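Local coordinates for protein beta-lactamase (Burkholderia cenocepacia, PDB 5E2G) that probably hydrolyses beta-lactams to substituted beta-amino acids as a class C beta-lactamase, and may also act as a D-alanine carboxypeptidase, at residues 196-201 with 337-342; 108-113 with 266-271; 332-337 with 353-358. One frame throughout, in Å; residues are numbered along the deposited sequence.

Contact 1 (196-201 with 337-342); sequences DYAQGY and LANGNV
The ring of Tyr201 runs alongside the side-chain amide of Asn339 and nearly perpendicular to it, with their planes 83° apart. The ring brings its CE1 to 4.0 Å from Asn339 ND2, while the backbone O of Asn339 approaches CD1 of Tyr201 at 3.5 Å, in the plane of the ring and at its edge. Asn339 CG sits between its own backbone N and carbonyl carbon (chi1 65°), which swings the amide toward the backbone just before strand 200-201. There ND2 gives a weak hydrogen bond to Gln199 O, 3.0 Å long and bent to 130° at the hydrogen. The other end of the same amide, OD1, accepts from the backbone N of Gly25, so one amide links the backbone at Gln199 with the start of strand 25-32. Two residues further on in both segments, Asn341 does likewise: its ND2 makes a weak, bent bond to Tyr201 O at 3.0 Å. Its carboxamide has further partners in Gly318 O and the amine of Lys203. A water accepts from Asn341 N at 2.9 Å and reaches weakly toward the carbonyl of Tyr201. At the far end of the ring, Tyr201 OH is bound to the backbone N of Lys46. The touching parts run nearly parallel, and two weak bonds from asparagine amides join them. The contact thus ties the turn after strand 332-338 of the large antiparallel sheet to the short hairpin 200-201/207-208, within the alpha/beta fold of class C beta-lactamases.

Contact 2 (108-113 with 266-271); sequences GTHTPG and DLIWEQ
This is a buried backbone-centred contact, in which the chain leaving helix 104-108 meets the connection between strands 263-265 and 270-273 of the main antiparallel sheet. Its one cross-segment hydrogen bond runs from Ile268 N to Gly108 O, 2.8 Å long with an N-H...O angle of 139°, and the donor lies nearly in line with the C=O bond. Ile268 is held in a tight bend: its backbone has positive phi (70°), and Trp269 N returns weakly to Leu267 O at 2.7 Å, as in a classic gamma turn. Hydrocarbon closes round the accepting carbonyl. Ile268 CD1 comes to 3.5 Å from Gly108 O, and Leu267 CD1, 3.7 Å from Gly108 CA, fills the place where a CB would otherwise stand. Leu267 points its CB away from Gly108, but with CG anti to the backbone N (chi1 -162°) the branch curls back over that glycine. On the flank, Thr109 CG2 packs against Asp266 O at 3.6 Å, while Thr109 OG1 is engaged by the hydroxyl of Thr111 and by Leu105 O. His110 touches more loosely, its CE1 4.2 Å from Ile268 CD1; its ring also meets that of Tyr148. Tyr148 belongs with Ser62, Lys65 and Lys313 to a pattern consistent with the SxxK active site of this family, and Ile268 also packs on Lys65. Glu270 forms a salt bridge with Arg146. The chemistry implies a single short hydrogen bond with the methyl ends of Leu267 and Ile268 beside it: the carbonyl of Gly108 is satisfied by the turn, next to the probable catalytic residues.

Contact 3 (332-337 with 353-358); sequences IGIVML and RILGSL
Ile334 extends CG1 anti to its backbone N (chi1 -173°) and carries CD1 outward to the helix, where it meets Ile354 CD1 at 3.8 Å, the two side chains crossing at about a right angle. Leu355 turns its CG anti to the carbonyl carbon (chi1 -73°), which lowers CD2 directly onto the strand backbone, 4.0 Å from Gly333 C. The same methyl reaches Ile334 CB at 4.2 Å, so Leu355 lies against both Gly333 and the base of Ile334. Farther along, Ile332 and Leu358 pass one another in antiparallel sense, CG2 of the former 4.2 Å from CD1 of the latter. No hydrogen bond joins the segments; methyl groups carry the contact, against one another and against backbone. Strand and helix axes approach to 8.9 Å and run 150° apart in direction, roughly antiparallel. Strand 332-338 is flanked by strands 25-32 and 321-327, and the C-terminal helix 344-357 packs on it beside helix 3-21, with Ile354 touching Ile30 and Gln13 and Leu358 touching Leu6. Val335 faces helix 226-235 instead, leaving the sheet sandwiched between helices.

Overall arrangement
From the N terminus, 108-113 comes first and 196-201 second; 266-271 then closes contact 2, so contacts 1 and 2 cross. Strand 332-338 opens contact 3 and its end enters contact 1, which closes at 337-342; the return of the chain at 353-358 closes contact 3. Contacts 1 and 3 therefore cross as well and share Leu337, whereas contact 2 is complete before contact 3 begins. All three reach the large antiparallel sheet. Contact 1 fastens the short hairpin 200-201/207-208 to one end of strand 332-338, contact 3 seats the C-terminal helix on that same strand, and contact 2, its centre about 26 Å from that of contact 1, joins the helical region to the sheet.

Contact 1 (196-201 with 337-342)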
loop_
_atom_site.group_PDB
_atom_site.type_symbol
_atom_site.label_atom_id
_atom_site.label_comp_id
_atom_site.label_asym_id
_atom_site.label_seq_id
_atom_site.Cartn_x
_atom_site.Cartn_y
_atom_site.Cartn_z
ATOM N N ASP A 196 -18.939 -10.967 -2.108
ATOM C CA ASP A 196 -18.211 -10.056 -2.984
ATOM C C ASP A 196 -16.728 -10.387 -3.102
ATOM O O ASP A 196 -16.053 -9.815 -3.962
ATOM C CB ASP A 196 -18.352 -8.611 -2.484
ATOM C CG ASP A 196 -19.796 -8.146 -2.404
ATOM O OD1 ASP A 196 -20.666 -8.748 -3.073
ATOM O OD2 ASP A 196 -20.057 -7.159 -1.683
ATOM N N TYR A 197 -16.216 -11.295 -2.272
ATOM C CA TYR A 197 -14.782 -11.514 -2.098
ATOM C C TYR A 197 -14.281 -12.422 -3.213
ATOM O O TYR A 197 -14.617 -13.608 -3.252
ATOM C CB TYR A 197 -14.543 -12.115 -0.715
ATOM C CG TYR A 197 -13.124 -12.123 -0.180
ATOM C CD1 TYR A 197 -12.023 -12.006 -1.017
ATOM C CD2 TYR A 197 -12.895 -12.273 1.185
ATOM C CE1 TYR A 197 -10.730 -12.036 -0.508
ATOM C CE2 TYR A 197 -11.614 -12.302 1.699
ATOM C CZ TYR A 197 -10.535 -12.183 0.850
ATOM O OH TYR A 197 -9.263 -12.213 1.368
ATOM N N ALA A 198 -13.471 -11.872 -4.115
ATOM C CA ALA A 198 -12.950 -12.652 -5.225
ATOM C C ALA A 198 -12.053 -13.777 -4.715
ATOM O O ALA A 198 -11.568 -13.757 -3.584
ATOM C CB ALA A 198 -12.176 -11.758 -6.192
ATOM N N GLN A 199 -11.845 -14.780 -5.564
ATOM C CA GLN A 199 -10.938 -15.874 -5.254
ATOM C C GLN A 199 -9.573 -15.582 -5.862
ATOM O O GLN A 199 -9.474 -15.244 -7.045
ATOM C CB GLN A 199 -11.478 -17.206 -5.775
ATOM C CG GLN A 199 -10.504 -18.377 -5.632
ATOM C CD GLN A 199 -10.420 -18.936 -4.218
ATOM O OE1 GLN A 199 -9.348 -18.964 -3.614
ATOM N NE2 GLN A 199 -11.551 -19.409 -3.695
ATOM N N GLY A 200 -8.530 -15.694 -5.049
ATOM C CA GLY A 200 -7.185 -15.587 -5.562
ATOM C C GLY A 200 -6.702 -16.893 -6.150
ATOM O O GLY A 200 -7.257 -17.962 -5.899
ATOM N N TYR A 201 -5.657 -16.800 -6.966
ATOM C CA TYR A 201 -5.108 -17.973 -7.625
ATOM C C TYR A 201 -3.597 -17.875 -7.657
ATOM O O TYR A 201 -3.042 -16.861 -8.094
ATOM C CB TYR A 201 -5.681 -18.117 -9.034
ATOM C CG TYR A 201 -7.157 -18.416 -8.987
ATOM C CD1 TYR A 201 -8.102 -17.409 -9.143
ATOM C CD2 TYR A 201 -7.609 -19.705 -8.737
ATOM C CE1 TYR A 201 -9.458 -17.683 -9.074
ATOM C CE2 TYR A 201 -8.957 -19.989 -8.668
ATOM C CZ TYR A 201 -9.879 -18.979 -8.836
ATOM O OH TYR A 201 -11.224 -19.270 -8.762
ATOM N N LEU A 337 -6.004 -4.120 -9.940
ATOM C CA LEU A 337 -6.271 -5.228 -9.034
ATOM C C LEU A 337 -6.503 -6.480 -9.856
ATOM O O LEU A 337 -7.312 -6.468 -10.784
ATOM C CB LEU A 337 -7.487 -4.958 -8.144
ATOM C CG LEU A 337 -7.648 -3.552 -7.575
ATOM C CD1 LEU A 337 -8.893 -3.483 -6.730
ATOM C CD2 LEU A 337 -6.458 -3.189 -6.755
ATOM N N ALA A 338 -5.804 -7.555 -9.513
ATOM C CA ALA A 338 -5.914 -8.807 -10.241
ATOM C C ALA A 338 -5.965 -9.952 -9.247
ATOM O O ALA A 338 -5.219 -9.960 -8.265
ATOM C CB ALA A 338 -4.741 -8.997 -11.207
ATOM N N ASN A 339 -6.853 -10.916 -9.496
ATOM C CA ASN A 339 -6.902 -12.101 -8.642
ATOM C C ASN A 339 -6.016 -13.215 -9.176
ATOM O O ASN A 339 -6.389 -14.389 -9.185
ATOM C CB ASN A 339 -8.343 -12.571 -8.448
ATOM C CG ASN A 339 -8.987 -13.040 -9.724
ATOM O OD1 ASN A 339 -8.519 -12.725 -10.815
ATOM N ND2 ASN A 339 -10.074 -13.798 -9.601
ATOM N N GLY A 340 -4.819 -12.854 -9.625
ATOM C CA GLY A 340 -3.801 -13.808 -10.012
ATOM C C GLY A 340 -2.453 -13.141 -9.873
ATOM O O GLY A 340 -2.350 -11.976 -9.489
ATOM N N ASN A 341 -1.411 -13.896 -10.202
ATOM C CA ASN A 341 -0.031 -13.448 -10.031
ATOM C C ASN A 341 0.438 -12.748 -11.300
ATOM O O ASN A 341 0.534 -13.373 -12.362
ATOM C CB ASN A 341 0.876 -14.630 -9.686
ATOM C CG ASN A 341 0.797 -15.025 -8.218
ATOM O OD1 ASN A 341 1.799 -14.982 -7.502
ATOM N ND2 ASN A 341 -0.392 -15.405 -7.764
ATOM N N VAL A 342 0.715 -11.454 -11.193
ATOM C CA VAL A 342 1.204 -10.643 -12.301
ATOM C C VAL A 342 2.578 -10.123 -11.916
ATOM O O VAL A 342 2.726 -9.535 -10.840
ATOM C CB VAL A 342 0.267 -9.467 -12.633
ATOM C CG1 VAL A 342 0.826 -8.660 -13.802
ATOM C CG2 VAL A 342 -1.130 -9.959 -12.935
HETATM O O HOH W 1 -1.635 -16.567 -11.262
#

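Contact 2 (108-113 with 266-271)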
loop_
_atom_site.group_PDB
_atom_site.type_symbol
_atom_site.label_atom_id
_atom_site.label_comp_id
_atom_site.label_asym_id
_atom_site.label_seq_id
_atom_site.Cartn_x
_atom_site.Cartn_y
_atom_site.Cartn_z
ATOM N N GLY A 108 8.034 2.898 9.220
ATOM C CA GLY A 108 7.288 3.296 8.048
ATOM C C GLY A 108 8.120 3.526 6.817
ATOM O O GLY A 108 7.590 3.869 5.756
ATOM N N THR A 109 9.429 3.344 6.928
ATOM C CA THR A 109 10.338 3.529 5.809
ATOM C C THR A 109 11.146 2.270 5.507
ATOM O O THR A 109 12.023 2.309 4.638
ATOM C CB THR A 109 11.272 4.722 6.075
ATOM O OG1 THR A 109 12.040 4.491 7.267
ATOM C CG2 THR A 109 10.467 6.015 6.239
ATOM N N HIS A 110 10.853 1.154 6.187
ATOM C CA HIS A 110 11.572 -0.118 6.033
ATOM C C HIS A 110 13.036 -0.004 6.448
ATOM O O HIS A 110 13.893 -0.706 5.912
ATOM C CB HIS A 110 11.488 -0.666 4.600
ATOM C CG HIS A 110 10.104 -0.677 4.027
ATOM N ND1 HIS A 110 9.100 -1.484 4.516
ATOM C CD2 HIS A 110 9.565 0.010 2.994
ATOM C CE1 HIS A 110 7.999 -1.286 3.816
ATOM N NE2 HIS A 110 8.253 -0.382 2.887
ATOM N N THR A 111 13.343 0.871 7.406
ATOM C CA THR A 111 14.732 1.025 7.831
ATOM C C THR A 111 15.006 0.698 9.300
ATOM O O THR A 111 15.943 1.279 9.867
ATOM C CB THR A 111 15.202 2.459 7.567
ATOM O OG1 THR A 111 14.302 3.384 8.193
ATOM C CG2 THR A 111 15.250 2.743 6.088
ATOM N N PRO A 112 14.271 -0.215 9.959
ATOM C CA PRO A 112 14.534 -0.441 11.392
ATOM C C PRO A 112 15.897 -1.067 11.674
ATOM O O PRO A 112 16.422 -0.901 12.781
ATOM C CB PRO A 112 13.386 -1.367 11.814
ATOM C CG PRO A 112 13.103 -2.147 10.606
ATOM C CD PRO A 112 13.257 -1.172 9.468
ATOM N N GLY A 113 16.485 -1.770 10.707
ATOM C CA GLY A 113 17.830 -2.286 10.855
ATOM C C GLY A 113 17.931 -3.775 10.628
ATOM O O GLY A 113 18.974 -4.380 10.910
ATOM N N ASP A 266 9.030 7.391 0.977
ATOM C CA ASP A 266 8.183 8.268 1.776
ATOM C C ASP A 266 7.694 7.473 2.990
ATOM O O ASP A 266 8.340 6.501 3.389
ATOM C CB ASP A 266 7.029 8.820 0.934
ATOM C CG ASP A 266 7.494 9.508 -0.343
ATOM O OD1 ASP A 266 8.706 9.783 -0.485
ATOM O OD2 ASP A 266 6.633 9.785 -1.214
ATOM N N LEU A 267 6.568 7.853 3.592
ATOM C CA LEU A 267 5.982 6.996 4.617
ATOM C C LEU A 267 5.206 5.922 3.877
ATOM O O LEU A 267 4.076 6.145 3.435
ATOM C CB LEU A 267 5.097 7.783 5.575
ATOM C CG LEU A 267 4.830 7.037 6.888
ATOM C CD1 LEU A 267 6.126 6.829 7.672
ATOM C CD2 LEU A 267 3.806 7.760 7.753
ATOM N N ILE A 268 5.848 4.768 3.709
ATOM C CA ILE A 268 5.354 3.612 2.966
ATOM C C ILE A 268 5.318 3.881 1.465
ATOM O O ILE A 268 5.822 3.068 0.687
ATOM C CB ILE A 268 3.982 3.138 3.480
ATOM C CG1 ILE A 268 4.111 2.635 4.923
ATOM C CG2 ILE A 268 3.431 2.035 2.571
ATOM C CD1 ILE A 268 5.091 1.477 5.076
ATOM N N TRP A 269 4.720 4.996 1.037
ATOM C CA TRP A 269 4.760 5.347 -0.380
ATOM C C TRP A 269 6.199 5.427 -0.884
ATOM O O TRP A 269 7.131 5.703 -0.130
ATOM C CB TRP A 269 4.081 6.689 -0.641
ATOM C CG TRP A 269 2.613 6.691 -0.421
ATOM C CD1 TRP A 269 1.945 7.313 0.583
ATOM C CD2 TRP A 269 1.616 6.049 -1.237
ATOM N NE1 TRP A 269 0.591 7.106 0.449
ATOM C CE2 TRP A 269 0.364 6.330 -0.659
ATOM C CE3 TRP A 269 1.666 5.266 -2.400
ATOM C CZ2 TRP A 269 -0.834 5.857 -1.201
ATOM C CZ3 TRP A 269 0.479 4.792 -2.938
ATOM C CH2 TRP A 269 -0.758 5.090 -2.336
ATOM N N GLU A 270 6.369 5.188 -2.176
ATOM C CA GLU A 270 7.662 5.278 -2.839
ATOM C C GLU A 270 7.503 6.178 -4.056
ATOM O O GLU A 270 6.467 6.139 -4.724
ATOM C CB GLU A 270 8.155 3.873 -3.225
ATOM C CG GLU A 270 8.109 2.888 -2.043
ATOM C CD GLU A 270 7.906 1.435 -2.459
ATOM O OE1 GLU A 270 7.791 1.167 -3.676
ATOM O OE2 GLU A 270 7.866 0.560 -1.567
ATOM N N GLN A 271 8.501 7.017 -4.334
ATOM C CA GLN A 271 8.298 8.048 -5.342
ATOM C C GLN A 271 9.560 8.293 -6.149
ATOM O O GLN A 271 10.662 7.865 -5.786
ATOM C CB GLN A 271 7.824 9.362 -4.710
ATOM C CG GLN A 271 8.928 10.159 -4.101
ATOM C CD GLN A 271 8.453 11.430 -3.437
ATOM O OE1 GLN A 271 9.234 12.357 -3.245
ATOM N NE2 GLN A 271 7.187 11.486 -3.078
#

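Contact 3 (332-337 with 353-358)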
loop_
_atom_site.group_PDB
_atom_site.type_symbol
_atom_site.label_atom_id
_atom_site.label_comp_id
_atom_site.label_asym_id
_atom_site.label_seq_id
_atom_site.Cartn_x
_atom_site.Cartn_y
_atom_site.Cartn_z
ATOM N N ILE A 332 -3.688 12.658 -12.526
ATOM C CA ILE A 332 -3.979 11.356 -13.112
ATOM C C ILE A 332 -3.508 10.250 -12.166
ATOM O O ILE A 332 -2.659 10.463 -11.298
ATOM C CB ILE A 332 -3.333 11.202 -14.508
ATOM C CG1 ILE A 332 -1.813 11.360 -14.425
ATOM C CG2 ILE A 332 -3.918 12.230 -15.473
ATOM C CD1 ILE A 332 -1.135 11.453 -15.762
ATOM N N GLY A 333 -4.089 9.062 -12.322
ATOM C CA GLY A 333 -3.666 7.922 -11.525
ATOM C C GLY A 333 -4.303 6.636 -12.004
ATOM O O GLY A 333 -5.301 6.653 -12.727
ATOM N N ILE A 334 -3.717 5.514 -11.575
ATOM C CA ILE A 334 -4.191 4.183 -11.948
ATOM C C ILE A 334 -4.199 3.281 -10.721
ATOM O O ILE A 334 -3.339 3.393 -9.841
ATOM C CB ILE A 334 -3.335 3.551 -13.072
ATOM C CG1 ILE A 334 -3.951 2.235 -13.555
ATOM C CG2 ILE A 334 -1.928 3.287 -12.599
ATOM C CD1 ILE A 334 -3.341 1.697 -14.846
ATOM N N VAL A 335 -5.183 2.384 -10.674
ATOM C CA VAL A 335 -5.271 1.301 -9.703
ATOM C C VAL A 335 -5.441 0.002 -10.482
ATOM O O VAL A 335 -6.303 -0.082 -11.360
ATOM C CB VAL A 335 -6.450 1.523 -8.731
ATOM C CG1 VAL A 335 -6.726 0.288 -7.915
ATOM C CG2 VAL A 335 -6.165 2.712 -7.842
HETATM N N MSE A 336 -4.612 -0.993 -10.190
HETATM C CA MSE A 336 -4.732 -2.272 -10.870
HETATM C C MSE A 336 -4.889 -3.400 -9.874
HETATM O O MSE A 336 -4.008 -3.625 -9.056
HETATM C CB MSE A 336 -3.517 -2.535 -11.753
HETATM C CG MSE A 336 -3.259 -1.466 -12.797
HETATM SE SE MSE A 336 -1.520 -1.672 -13.697
HETATM C CE MSE A 336 -1.618 -3.574 -14.099
ATOM N N LEU A 337 -6.004 -4.120 -9.940
ATOM C CA LEU A 337 -6.271 -5.228 -9.034
ATOM C C LEU A 337 -6.503 -6.480 -9.856
ATOM O O LEU A 337 -7.312 -6.468 -10.784
ATOM C CB LEU A 337 -7.487 -4.958 -8.144
ATOM C CG LEU A 337 -7.648 -3.552 -7.575
ATOM C CD1 LEU A 337 -8.893 -3.483 -6.730
ATOM C CD2 LEU A 337 -6.458 -3.189 -6.755
ATOM N N ARG A 353 2.496 2.860 -19.675
ATOM C CA ARG A 353 1.909 3.050 -20.996
ATOM C C ARG A 353 0.529 3.685 -20.896
ATOM O O ARG A 353 0.232 4.655 -21.600
ATOM C CB ARG A 353 1.829 1.715 -21.730
ATOM C CG ARG A 353 3.171 1.041 -21.900
ATOM C CD ARG A 353 3.032 -0.268 -22.646
ATOM N NE ARG A 353 4.274 -1.042 -22.670
ATOM C CZ ARG A 353 4.433 -2.215 -22.064
ATOM N NH1 ARG A 353 3.425 -2.755 -21.384
ATOM N NH2 ARG A 353 5.596 -2.854 -22.141
ATOM N N ILE A 354 -0.325 3.153 -20.018
ATOM C CA ILE A 354 -1.674 3.692 -19.870
ATOM C C ILE A 354 -1.616 5.156 -19.458
ATOM O O ILE A 354 -2.182 6.025 -20.126
ATOM C CB ILE A 354 -2.484 2.859 -18.867
ATOM C CG1 ILE A 354 -2.814 1.495 -19.456
ATOM C CG2 ILE A 354 -3.761 3.577 -18.505
ATOM C CD1 ILE A 354 -3.317 0.518 -18.430
ATOM N N LEU A 355 -0.923 5.452 -18.355
ATOM C CA LEU A 355 -0.855 6.839 -17.902
ATOM C C LEU A 355 -0.186 7.743 -18.936
ATOM O O LEU A 355 -0.554 8.917 -19.062
ATOM C CB LEU A 355 -0.133 6.925 -16.562
ATOM C CG LEU A 355 -0.942 6.397 -15.378
ATOM C CD1 LEU A 355 -0.327 6.866 -14.074
ATOM C CD2 LEU A 355 -2.406 6.814 -15.478
ATOM N N GLY A 356 0.780 7.218 -19.692
ATOM C CA GLY A 356 1.368 7.977 -20.781
ATOM C C GLY A 356 0.391 8.314 -21.884
ATOM O O GLY A 356 0.651 9.230 -22.668
ATOM N N SER A 357 -0.733 7.596 -21.963
ATOM C CA SER A 357 -1.756 7.907 -22.960
ATOM C C SER A 357 -2.548 9.154 -22.592
ATOM O O SER A 357 -3.090 9.828 -23.476
ATOM C CB SER A 357 -2.713 6.728 -23.125
ATOM O OG SER A 357 -2.005 5.518 -23.330
ATOM N N LEU A 358 -2.632 9.472 -21.307
ATOM C CA LEU A 358 -3.456 10.580 -20.845
ATOM C C LEU A 358 -2.733 11.922 -20.986
ATOM O O LEU A 358 -2.915 12.636 -21.979
ATOM C CB LEU A 358 -3.875 10.343 -19.391
ATOM C CG LEU A 358 -4.567 8.999 -19.147
ATOM C CD1 LEU A 358 -4.931 8.814 -17.686
ATOM C CD2 LEU A 358 -5.794 8.891 -20.014
#